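Local coordinates for protein double Glycine Motif Protease domain from AMS/PCAT Transporter (PDB 6MPZ) that probably cleaves the leader peptide from lantibiotic-type precursor peptides after a double-glycine motif, as the cysteine protease domain of a peptide-exporting transporter, at residues 14-19 with 104-109; 95-98 with 102-105; 113-116 with 122-125. All coordinates share one frame; numbering follows the deposited sequence.

Contact 1: 14-19 with 104-109; sequences AKVPVI and VLKGFK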
ATOM      1  N   ALA A  14       4.737   8.353   8.308  1.00 43.98           N
ATOM      2  CA  ALA A  14       3.308   8.424   8.655  1.00 40.71           C
ATOM      3  C   ALA A  14       3.061   7.494   9.841  1.00 40.54           C
ATOM      4  O   ALA A  14       3.631   6.381   9.915  1.00 35.80           O
ATOM      5  CB  ALA A  14       2.436   7.998   7.494  1.00 37.30           C
ATOM      6  N   LYS A  15       2.250   7.967  10.806  1.00 36.50           N
ATOM      7  CA  LYS A  15       1.804   7.133  11.899  1.00 41.88           C
ATOM      8  C   LYS A  15       0.604   6.343  11.392  1.00 34.39           C
ATOM      9  O   LYS A  15      -0.407   6.909  11.124  1.00 32.91           O
ATOM     10  CB  LYS A  15       1.471   7.962  13.142  1.00 46.24           C
ATOM     11  CG  LYS A  15       2.748   8.409  13.867  1.00 51.55           C
ATOM     12  CD  LYS A  15       2.519   9.449  14.952  1.00 63.99           C
ATOM     13  CE  LYS A  15       1.872   8.826  16.195  1.00 69.34           C
ATOM     14  NZ  LYS A  15       1.734   9.825  17.285  1.00 70.53           N
ATOM     15  N   VAL A  16       0.759   5.035  11.253  1.00 31.40           N
ATOM     16  CA  VAL A  16      -0.288   4.169  10.668  1.00 31.26           C
ATOM     17  C   VAL A  16      -0.536   2.985  11.577  1.00 28.27           C
ATOM     18  O   VAL A  16       0.399   2.260  11.910  1.00 27.73           O
ATOM     19  CB  VAL A  16       0.109   3.610   9.260  1.00 32.74           C
ATOM     20  CG1 VAL A  16      -1.040   2.837   8.631  1.00 31.17           C
ATOM     21  CG2 VAL A  16       0.505   4.744   8.319  1.00 33.08           C
ATOM     22  N   PRO A  17      -1.813   2.749  11.936  1.00 29.50           N
ATOM     23  CA  PRO A  17      -2.103   1.628  12.812  1.00 27.90           C
ATOM     24  C   PRO A  17      -1.827   0.290  12.148  1.00 31.53           C
ATOM     25  O   PRO A  17      -1.983   0.170  10.918  1.00 30.56           O
ATOM     26  CB  PRO A  17      -3.582   1.792  13.134  1.00 29.36           C
ATOM     27  CG  PRO A  17      -4.132   2.746  12.149  1.00 29.96           C
ATOM     28  CD  PRO A  17      -3.019   3.532  11.579  1.00 27.84           C
ATOM     29  N   VAL A  18      -1.370  -0.674  12.947  1.00 29.01           N
ATOM     30  CA  VAL A  18      -1.171  -2.041  12.502  1.00 32.44           C
ATOM     31  C   VAL A  18      -2.487  -2.877  12.431  1.00 32.17           C
ATOM     32  O   VAL A  18      -3.182  -2.988  13.427  1.00 35.02           O
ATOM     33  CB  VAL A  18      -0.170  -2.746  13.448  1.00 35.01           C
ATOM     34  CG1 VAL A  18      -0.063  -4.257  13.150  1.00 36.85           C
ATOM     35  CG2 VAL A  18       1.180  -2.057  13.346  1.00 34.21           C
ATOM     36  N   ILE A  19      -2.809  -3.433  11.240  1.00 31.41           N
ATOM     37  CA  ILE A  19      -3.899  -4.419  11.028  1.00 30.76           C
ATOM     38  C   ILE A  19      -3.277  -5.654  10.413  1.00 32.98           C
ATOM     39  O   ILE A  19      -2.600  -5.547   9.383  1.00 34.21           O
ATOM     40  CB  ILE A  19      -4.990  -3.921  10.075  1.00 31.34           C
ATOM     41  CG1 ILE A  19      -5.681  -2.714  10.652  1.00 31.06           C
ATOM     42  CG2 ILE A  19      -6.048  -5.007   9.826  1.00 36.29           C
ATOM     43  CD1 ILE A  19      -6.666  -2.023   9.731  1.00 31.30           C
ATOM     44  N   VAL A 104       2.343  -2.030   3.705  1.00 30.11           N
ATOM     45  CA  VAL A 104       2.151  -0.571   3.787  1.00 28.02           C
ATOM     46  C   VAL A 104       3.455   0.131   4.131  1.00 27.24           C
ATOM     47  O   VAL A 104       4.029  -0.164   5.176  1.00 31.17           O
ATOM     48  CB  VAL A 104       1.123  -0.175   4.843  1.00 26.86           C
ATOM     49  CG1 VAL A 104       0.979   1.364   4.879  1.00 25.16           C
ATOM     50  CG2 VAL A 104      -0.200  -0.814   4.508  1.00 27.44           C
ATOM     51  N   LEU A 105       3.894   1.046   3.257  1.00 25.87           N
ATOM     52  CA  LEU A 105       5.124   1.824   3.487  1.00 26.70           C
ATOM     53  C   LEU A 105       4.778   3.143   4.189  1.00 29.16           C
ATOM     54  O   LEU A 105       3.977   3.981   3.644  1.00 27.77           O
ATOM     55  CB  LEU A 105       5.880   2.091   2.184  1.00 27.53           C
ATOM     56  CG  LEU A 105       7.209   2.891   2.202  1.00 30.02           C
ATOM     57  CD1 LEU A 105       8.213   2.292   3.168  1.00 32.04           C
ATOM     58  CD2 LEU A 105       7.859   2.956   0.835  1.00 32.58           C
ATOM     59  N   LYS A 106       5.356   3.306   5.388  1.00 26.50           N
ATOM     60  CA  LYS A 106       5.130   4.469   6.221  1.00 28.21           C
ATOM     61  C   LYS A 106       6.155   5.569   5.991  1.00 29.17           C
ATOM     62  O   LYS A 106       5.832   6.738   6.210  1.00 28.02           O
ATOM     63  CB  LYS A 106       5.136   4.090   7.689  1.00 29.78           C
ATOM     64  CG  LYS A 106       4.022   3.118   8.070  1.00 28.18           C
ATOM     65  CD  LYS A 106       4.065   2.799   9.545  1.00 26.29           C
ATOM     66  CE  LYS A 106       5.219   1.863   9.817  1.00 31.04           C
ATOM     67  NZ  LYS A 106       5.317   1.497  11.223  1.00 34.50           N
ATOM     68  N   GLY A 107       7.349   5.183   5.524  1.00 27.75           N
ATOM     69  CA  GLY A 107       8.427   6.094   5.130  1.00 25.43           C
ATOM     70  C   GLY A 107       9.785   5.492   5.390  1.00 26.56           C
ATOM     71  O   GLY A 107       9.901   4.291   5.638  1.00 25.01           O
ATOM     72  N   PHE A 108      10.793   6.366   5.403  1.00 30.15           N
ATOM     73  CA  PHE A 108      12.214   6.014   5.562  1.00 29.96           C
ATOM     74  C   PHE A 108      12.841   6.878   6.652  1.00 31.26           C
ATOM     75  O   PHE A 108      12.426   8.035   6.857  1.00 28.18           O
ATOM     76  CB  PHE A 108      12.943   6.267   4.251  1.00 30.46           C
ATOM     77  CG  PHE A 108      12.418   5.447   3.087  1.00 30.65           C
ATOM     78  CD1 PHE A 108      12.839   4.124   2.885  1.00 32.93           C
ATOM     79  CD2 PHE A 108      11.510   5.997   2.179  1.00 32.26           C
ATOM     80  CE1 PHE A 108      12.355   3.374   1.837  1.00 29.57           C
ATOM     81  CE2 PHE A 108      11.015   5.240   1.117  1.00 32.24           C
ATOM     82  CZ  PHE A 108      11.444   3.940   0.939  1.00 30.93           C
ATOM     83  N   LYS A 109      13.778   6.299   7.398  1.00 29.81           N
ATOM     84  CA  LYS A 109      14.666   7.079   8.251  1.00 36.59           C
ATOM     85  C   LYS A 109      15.991   6.345   8.381  1.00 37.96           C
ATOM     86  O   LYS A 109      16.021   5.141   8.632  1.00 34.48           O
ATOM     87  CB  LYS A 109      14.056   7.303   9.631  1.00 40.64           C
ATOM     88  CG  LYS A 109      14.831   8.230  10.564  1.00 43.02           C
ATOM     89  CD  LYS A 109      14.432   7.995  12.036  1.00 47.46           C
ATOM     90  CE  LYS A 109      14.212   9.308  12.753  1.00 54.16           C
ATOM     91  NZ  LYS A 109      13.304  10.298  12.059  1.00 53.64           N
TER

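Contact 2: 95-98 with 102-105; sequences IHWN and FVVL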
ATOM      1  N   ILE A  95       2.873  -0.940  -1.354  1.00 27.22           N
ATOM      2  CA  ILE A  95       3.897  -1.377  -2.248  1.00 29.61           C
ATOM      3  C   ILE A  95       3.855  -2.898  -2.388  1.00 30.53           C
ATOM      4  O   ILE A  95       3.539  -3.614  -1.422  1.00 31.51           O
ATOM      5  CB  ILE A  95       5.323  -0.894  -1.859  1.00 32.01           C
ATOM      6  CG1 ILE A  95       5.793  -1.458  -0.505  1.00 32.73           C
ATOM      7  CG2 ILE A  95       5.373   0.603  -1.859  1.00 32.81           C
ATOM      8  CD1 ILE A  95       7.266  -1.239  -0.159  1.00 33.51           C
ATOM      9  N   HIS A  96       4.164  -3.348  -3.612  1.00 29.35           N
ATOM     10  CA  HIS A  96       4.264  -4.764  -4.001  1.00 31.26           C
ATOM     11  C   HIS A  96       5.615  -5.294  -3.465  1.00 27.65           C
ATOM     12  O   HIS A  96       6.599  -4.579  -3.484  1.00 28.42           O
ATOM     13  CB  HIS A  96       4.139  -4.809  -5.545  1.00 31.68           C
ATOM     14  CG  HIS A  96       3.932  -6.176  -6.134  1.00 33.49           C
ATOM     15  ND1 HIS A  96       3.098  -7.126  -5.582  1.00 34.86           N
ATOM     16  CD2 HIS A  96       4.406  -6.721  -7.278  1.00 34.52           C
ATOM     17  CE1 HIS A  96       3.109  -8.206  -6.332  1.00 34.42           C
ATOM     18  NE2 HIS A  96       3.887  -7.983  -7.371  1.00 36.63           N
ATOM     19  N   TRP A  97       5.645  -6.523  -2.966  1.00 31.30           N
ATOM     20  CA  TRP A  97       6.746  -7.021  -2.112  1.00 29.37           C
ATOM     21  C   TRP A  97       7.023  -8.486  -2.421  1.00 33.08           C
ATOM     22  O   TRP A  97       6.122  -9.321  -2.280  1.00 33.60           O
ATOM     23  CB  TRP A  97       6.326  -6.876  -0.635  1.00 30.18           C
ATOM     24  CG  TRP A  97       7.389  -7.017   0.448  1.00 31.04           C
ATOM     25  CD1 TRP A  97       7.613  -8.097   1.253  1.00 30.43           C
ATOM     26  CD2 TRP A  97       8.317  -6.012   0.873  1.00 32.22           C
ATOM     27  NE1 TRP A  97       8.619  -7.820   2.160  1.00 32.21           N
ATOM     28  CE2 TRP A  97       9.078  -6.559   1.938  1.00 32.07           C
ATOM     29  CE3 TRP A  97       8.586  -4.697   0.448  1.00 31.41           C
ATOM     30  CZ2 TRP A  97      10.103  -5.847   2.569  1.00 34.02           C
ATOM     31  CZ3 TRP A  97       9.602  -3.983   1.090  1.00 31.14           C
ATOM     32  CH2 TRP A  97      10.356  -4.564   2.120  1.00 31.48           C
ATOM     33  N   ASN A  98       8.267  -8.779  -2.808  1.00 37.61           N
ATOM     34  CA  ASN A  98       8.720 -10.126  -3.223  1.00 39.83           C
ATOM     35  C   ASN A  98       7.870 -10.783  -4.322  1.00 44.58           C
ATOM     36  O   ASN A  98       7.775 -11.991  -4.362  1.00 51.35           O
ATOM     37  CB  ASN A  98       8.818 -11.037  -1.993  1.00 38.59           C
ATOM     38  CG  ASN A  98       9.794 -10.511  -0.975  1.00 43.37           C
ATOM     39  OD1 ASN A  98      10.792  -9.894  -1.343  1.00 55.78           O
ATOM     40  ND2 ASN A  98       9.506 -10.713   0.304  1.00 34.58           N
ATOM     41  N   PHE A 102       1.654  -7.622  -0.446  1.00 33.30           N
ATOM     42  CA  PHE A 102       1.482  -6.195  -0.316  1.00 31.53           C
ATOM     43  C   PHE A 102       1.757  -5.836   1.128  1.00 33.23           C
ATOM     44  O   PHE A 102       1.306  -6.530   2.054  1.00 36.23           O
ATOM     45  CB  PHE A 102       0.079  -5.752  -0.691  1.00 29.93           C
ATOM     46  CG  PHE A 102      -0.220  -5.847  -2.143  1.00 30.91           C
ATOM     47  CD1 PHE A 102       0.432  -5.027  -3.053  1.00 30.24           C
ATOM     48  CD2 PHE A 102      -1.174  -6.753  -2.618  1.00 30.99           C
ATOM     49  CE1 PHE A 102       0.156  -5.119  -4.395  1.00 30.97           C
ATOM     50  CE2 PHE A 102      -1.431  -6.852  -3.969  1.00 30.00           C
ATOM     51  CZ  PHE A 102      -0.773  -6.035  -4.850  1.00 29.26           C
ATOM     52  N   VAL A 103       2.515  -4.750   1.307  1.00 31.95           N
ATOM     53  CA  VAL A 103       2.759  -4.164   2.599  1.00 26.66           C
ATOM     54  C   VAL A 103       2.481  -2.661   2.529  1.00 28.81           C
ATOM     55  O   VAL A 103       2.385  -2.088   1.433  1.00 30.70           O
ATOM     56  CB  VAL A 103       4.165  -4.456   3.081  1.00 27.03           C
ATOM     57  CG1 VAL A 103       4.414  -5.963   3.124  1.00 25.38           C
ATOM     58  CG2 VAL A 103       5.221  -3.731   2.220  1.00 25.84           C
ATOM     59  N   VAL A 104       2.343  -2.030   3.705  1.00 30.11           N
ATOM     60  CA  VAL A 104       2.151  -0.571   3.787  1.00 28.02           C
ATOM     61  C   VAL A 104       3.455   0.131   4.131  1.00 27.24           C
ATOM     62  O   VAL A 104       4.029  -0.164   5.176  1.00 31.17           O
ATOM     63  CB  VAL A 104       1.123  -0.175   4.843  1.00 26.86           C
ATOM     64  CG1 VAL A 104       0.979   1.364   4.879  1.00 25.16           C
ATOM     65  CG2 VAL A 104      -0.200  -0.814   4.508  1.00 27.44           C
ATOM     66  N   LEU A 105       3.894   1.046   3.257  1.00 25.87           N
ATOM     67  CA  LEU A 105       5.124   1.824   3.487  1.00 26.70           C
ATOM     68  C   LEU A 105       4.778   3.143   4.189  1.00 29.16           C
ATOM     69  O   LEU A 105       3.977   3.981   3.644  1.00 27.77           O
ATOM     70  CB  LEU A 105       5.880   2.091   2.184  1.00 27.53           C
ATOM     71  CG  LEU A 105       7.209   2.891   2.202  1.00 30.02           C
ATOM     72  CD1 LEU A 105       8.213   2.292   3.168  1.00 32.04           C
ATOM     73  CD2 LEU A 105       7.859   2.956   0.835  1.00 32.58           C
TER

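Contact 3: 113-116 with 122-125; sequences AYIN and DVKI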
ATOM      1  N   ALA A 113      13.719   1.347   6.174  1.00 37.29           N
ATOM      2  CA  ALA A 113      12.348   1.566   5.705  1.00 38.24           C
ATOM      3  C   ALA A 113      11.382   1.080   6.788  1.00 37.33           C
ATOM      4  O   ALA A 113      11.609   0.035   7.419  1.00 36.82           O
ATOM      5  CB  ALA A 113      12.102   0.782   4.421  1.00 40.38           C
ATOM      6  N   TYR A 114      10.317   1.844   6.993  1.00 36.23           N
ATOM      7  CA  TYR A 114       9.320   1.555   8.031  1.00 38.32           C
ATOM      8  C   TYR A 114       7.977   1.132   7.396  1.00 33.87           C
ATOM      9  O   TYR A 114       7.271   1.929   6.725  1.00 32.27           O
ATOM     10  CB  TYR A 114       9.162   2.760   8.962  1.00 40.85           C
ATOM     11  CG  TYR A 114      10.380   2.971   9.820  1.00 44.88           C
ATOM     12  CD1 TYR A 114      11.507   3.623   9.308  1.00 42.30           C
ATOM     13  CD2 TYR A 114      10.442   2.469  11.128  1.00 48.12           C
ATOM     14  CE1 TYR A 114      12.654   3.803  10.096  1.00 45.06           C
ATOM     15  CE2 TYR A 114      11.582   2.647  11.915  1.00 47.34           C
ATOM     16  CZ  TYR A 114      12.684   3.304  11.394  1.00 45.22           C
ATOM     17  OH  TYR A 114      13.787   3.455  12.176  1.00 49.79           O
ATOM     18  N   ILE A 115       7.623  -0.110   7.683  1.00 29.76           N
ATOM     19  CA  ILE A 115       6.564  -0.840   7.016  1.00 30.88           C
ATOM     20  C   ILE A 115       5.601  -1.448   8.053  1.00 33.33           C
ATOM     21  O   ILE A 115       6.012  -1.811   9.159  1.00 34.59           O
ATOM     22  CB  ILE A 115       7.245  -1.898   6.120  1.00 35.18           C
ATOM     23  CG1 ILE A 115       7.792  -1.208   4.859  1.00 32.70           C
ATOM     24  CG2 ILE A 115       6.347  -3.058   5.779  1.00 39.71           C
ATOM     25  CD1 ILE A 115       8.774  -2.019   4.092  1.00 34.03           C
ATOM     26  N   ASN A 116       4.316  -1.472   7.713  1.00 30.84           N
ATOM     27  CA  ASN A 116       3.322  -2.344   8.387  1.00 31.03           C
ATOM     28  C   ASN A 116       3.078  -3.483   7.429  1.00 31.93           C
ATOM     29  O   ASN A 116       2.445  -3.309   6.398  1.00 31.66           O
ATOM     30  CB  ASN A 116       2.017  -1.567   8.681  1.00 30.49           C
ATOM     31  CG  ASN A 116       2.130  -0.649   9.910  1.00 30.60           C
ATOM     32  OD1 ASN A 116       3.119  -0.725  10.665  1.00 29.30           O
ATOM     33  ND2 ASN A 116       1.137   0.257  10.092  1.00 28.03           N
ATOM     34  N   ASP A 122       4.363  -4.224  12.509  1.00 37.60           N
ATOM     35  CA  ASP A 122       5.258  -3.103  12.206  1.00 44.31           C
ATOM     36  C   ASP A 122       6.749  -3.512  12.247  1.00 44.56           C
ATOM     37  O   ASP A 122       7.235  -3.992  13.263  1.00 46.32           O
ATOM     38  CB  ASP A 122       4.936  -1.839  13.015  1.00 46.49           C
ATOM     39  CG  ASP A 122       5.242  -1.967  14.472  1.00 46.56           C
ATOM     40  OD1 ASP A 122       4.657  -2.825  15.120  1.00 45.18           O
ATOM     41  OD2 ASP A 122       6.052  -1.186  14.975  1.00 58.09           O
ATOM     42  N   VAL A 123       7.437  -3.367  11.114  1.00 41.49           N
ATOM     43  CA  VAL A 123       8.833  -3.795  10.998  1.00 44.01           C
ATOM     44  C   VAL A 123       9.748  -2.685  10.425  1.00 46.20           C
ATOM     45  O   VAL A 123       9.270  -1.702   9.812  1.00 40.62           O
ATOM     46  CB  VAL A 123       8.961  -5.121  10.211  1.00 43.11           C
ATOM     47  CG1 VAL A 123       8.372  -6.257  11.027  1.00 45.89           C
ATOM     48  CG2 VAL A 123       8.266  -5.064   8.864  1.00 43.93           C
ATOM     49  N   LYS A 124      11.044  -2.829  10.689  1.00 48.79           N
ATOM     50  CA  LYS A 124      12.061  -1.913  10.172  1.00 46.79           C
ATOM     51  C   LYS A 124      12.913  -2.735   9.250  1.00 45.10           C
ATOM     52  O   LYS A 124      13.538  -3.690   9.682  1.00 52.05           O
ATOM     53  CB  LYS A 124      12.907  -1.218  11.237  1.00 50.21           C
ATOM     54  CG  LYS A 124      12.916  -1.793  12.627  1.00 58.99           C
ATOM     55  CD  LYS A 124      13.597  -0.839  13.602  1.00 63.78           C
ATOM     56  CE  LYS A 124      14.731   0.060  13.062  1.00 68.25           C
ATOM     57  NZ  LYS A 124      15.978  -0.615  12.597  1.00 69.04           N
ATOM     58  N   ILE A 125      12.909  -2.401   7.976  1.00 44.11           N
ATOM     59  CA  ILE A 125      13.662  -3.162   6.973  1.00 44.62           C
ATOM     60  C   ILE A 125      14.960  -2.363   6.639  1.00 44.04           C
ATOM     61  O   ILE A 125      14.901  -1.177   6.300  1.00 45.40           O
ATOM     62  CB  ILE A 125      12.794  -3.437   5.711  1.00 43.68           C
ATOM     63  CG1 ILE A 125      11.419  -4.037   6.086  1.00 50.00           C
ATOM     64  CG2 ILE A 125      13.498  -4.338   4.727  1.00 44.61           C
ATOM     65  CD1 ILE A 125      11.407  -5.423   6.707  1.00 51.68           C
TER

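Contact 1: 14-19 with 104-109
Lys-106 lies against the backbone of Ala-14 and the side chain of Val-16, where the loop that precedes helix 27-38 passes the strand 101-109. Its CB starts 3.5 Å from the carbonyl O of Ala-14. CG comes next, 3.9 Å from CG2 of Val-16, the methyl that stands anti to the carbonyl carbon of that valine. CD touches both residues, 3.6 Å from O of Ala-14 and 4.0 Å from CB of Val-16. A bend at chi3 (-75°) turns the remaining chain, and NZ ends in a hydrogen bond with OD1 of Asn-116 on the adjoining strand. The aliphatic length of the lysine thus serves as packing surface while its ammonium is held by the Asn-116 amide. One backbone bond ties the segments: N of Ala-14 donates to O of Lys-106 at 2.9 Å, nearly straight at the hydrogen (168°) but tilted 32° from the carbonyl plane. A second tie comes from O of Val-16, which accepts from ND2 of Asn-116, so one amide grips both the loop and the lysine. On the strand, Lys-106 and Gly-107 both face Tyr-114, and this irregularity, with the loop bonded beside it, is a classic beta bulge in the antiparallel sheet of a C39 peptidase domain.

Contact 2: 95-98 with 102-105
A beta hairpin built from strands 93-97 and 101-109, central in the antiparallel sheet of this papain-like C39 peptidase domain, brings Ile-95 against Val-103 and His-96 against Phe-102, all of them buried. Ile-95 and Val-103 form an antiparallel hydrogen-bonded pair: N of Ile-95 reaches O of Val-103 at 3.1 Å, and the return bond from N of Val-103 to O of Ile-95 has the same length, both close to linear. His-96 and Phe-102 make the following non-hydrogen-bonded pair, with O of Ile-95 also receiving a CA-H...O contact from Phe-102 and lying at the edge of its ring, near the ring plane. The strand axes run at 133° to each other, a marked twist for neighbours.

The two faces differ. On one, the rings of His-96 and Phe-102 meet obliquely, planes 40° apart, with ND1 of His-96 3.8 Å from CE1 of Phe-102; ND1 also has a weak hydrogen bond with O of His-101. Both side chains pack on the backbone of the bound peptide, and Phe-102 touches Cys-27. Cys-27, His-101 and Asp-117 have the geometry of a Cys-His-Asp triad, so this face probably borders the catalytic centre.

The other face is wholly apolar, and Phe-130 of helix 127-133 packs on Ile-95 and Leu-105. CD1 of Ile-95 is 4.3 Å from CB of Leu-105. With chi1 at 63°, CG1 of Ile-95 sits between its backbone N and carbonyl carbon and meets CG2 of Val-103 at 3.6 Å. That same methyl lies over one face of the Trp-97 indole, 3.8 Å above its plane and offset toward the rim, nearest to CE3.

Contact 3: 113-116 with 122-125
Four backbone hydrogen bonds zip Ala-113 to Ile-125 and Ile-115 to Val-123. N of Ala-113 and O of Ile-125 are 2.8 Å apart, and the reciprocal bond from N of Ile-125 to O of Ala-113 matches it. At the second pair, the bond from N of Val-123 to O of Ile-115 measures 2.9 Å.

Between these pairs, Tyr-114 and Lys-124 lie side by side and point the same way, the lysine CE 3.6 Å from the tyrosine OH. Arg-13 makes a cation-pi contact with Tyr-114, and Lys-124 makes one with Tyr-112. Further along, Asn-116 holds CG anti to its carbonyl carbon (chi1 -78°), and a chi2 of -10° sets the amide so that OD1 comes within 3.2 Å of CB of Asp-122, the amide and carboxylate planes almost perpendicular (87°). That amide is positioned from outside the hairpin, by hydrogen bonds to Val-16 and Lys-106.

The reverse face is apolar. CD1 of Ile-115 meets CG1 of Ile-125 at 3.9 Å, and CG2 of Ile-115 meets CG2 of Val-123 at 4.2 Å. Trp-97 packs on both isoleucines, while Phe-130 of helix 127-133 adds cover over Ala-113 and Ile-115. Strand 123-126 has no further strand beyond it in this chain, making this an antiparallel beta hairpin at the sheet edge.

In the fold
Contact 2 is the buried one, with every touching residue enclosed; contacts 1 and 3 are partly buried, and contact 3 reaches the surface through Asp-122 and Lys-124. Strand 101-109 serves contacts 1 and 2, and strand 112-117, its neighbour in the sheet, carries contact 3. Two hairpins with paired ladder bonds contrast with contact 1, where an irregular loop is tied by one backbone bond and a lysine chain. Asn-116 joins contact 3 to contact 1 through polar bonds, whereas Ile-115 joins it to contact 2 by apolar packing on Trp-97 and Val-103. The bound peptide packs on contact 2, through His-96 and Phe-102.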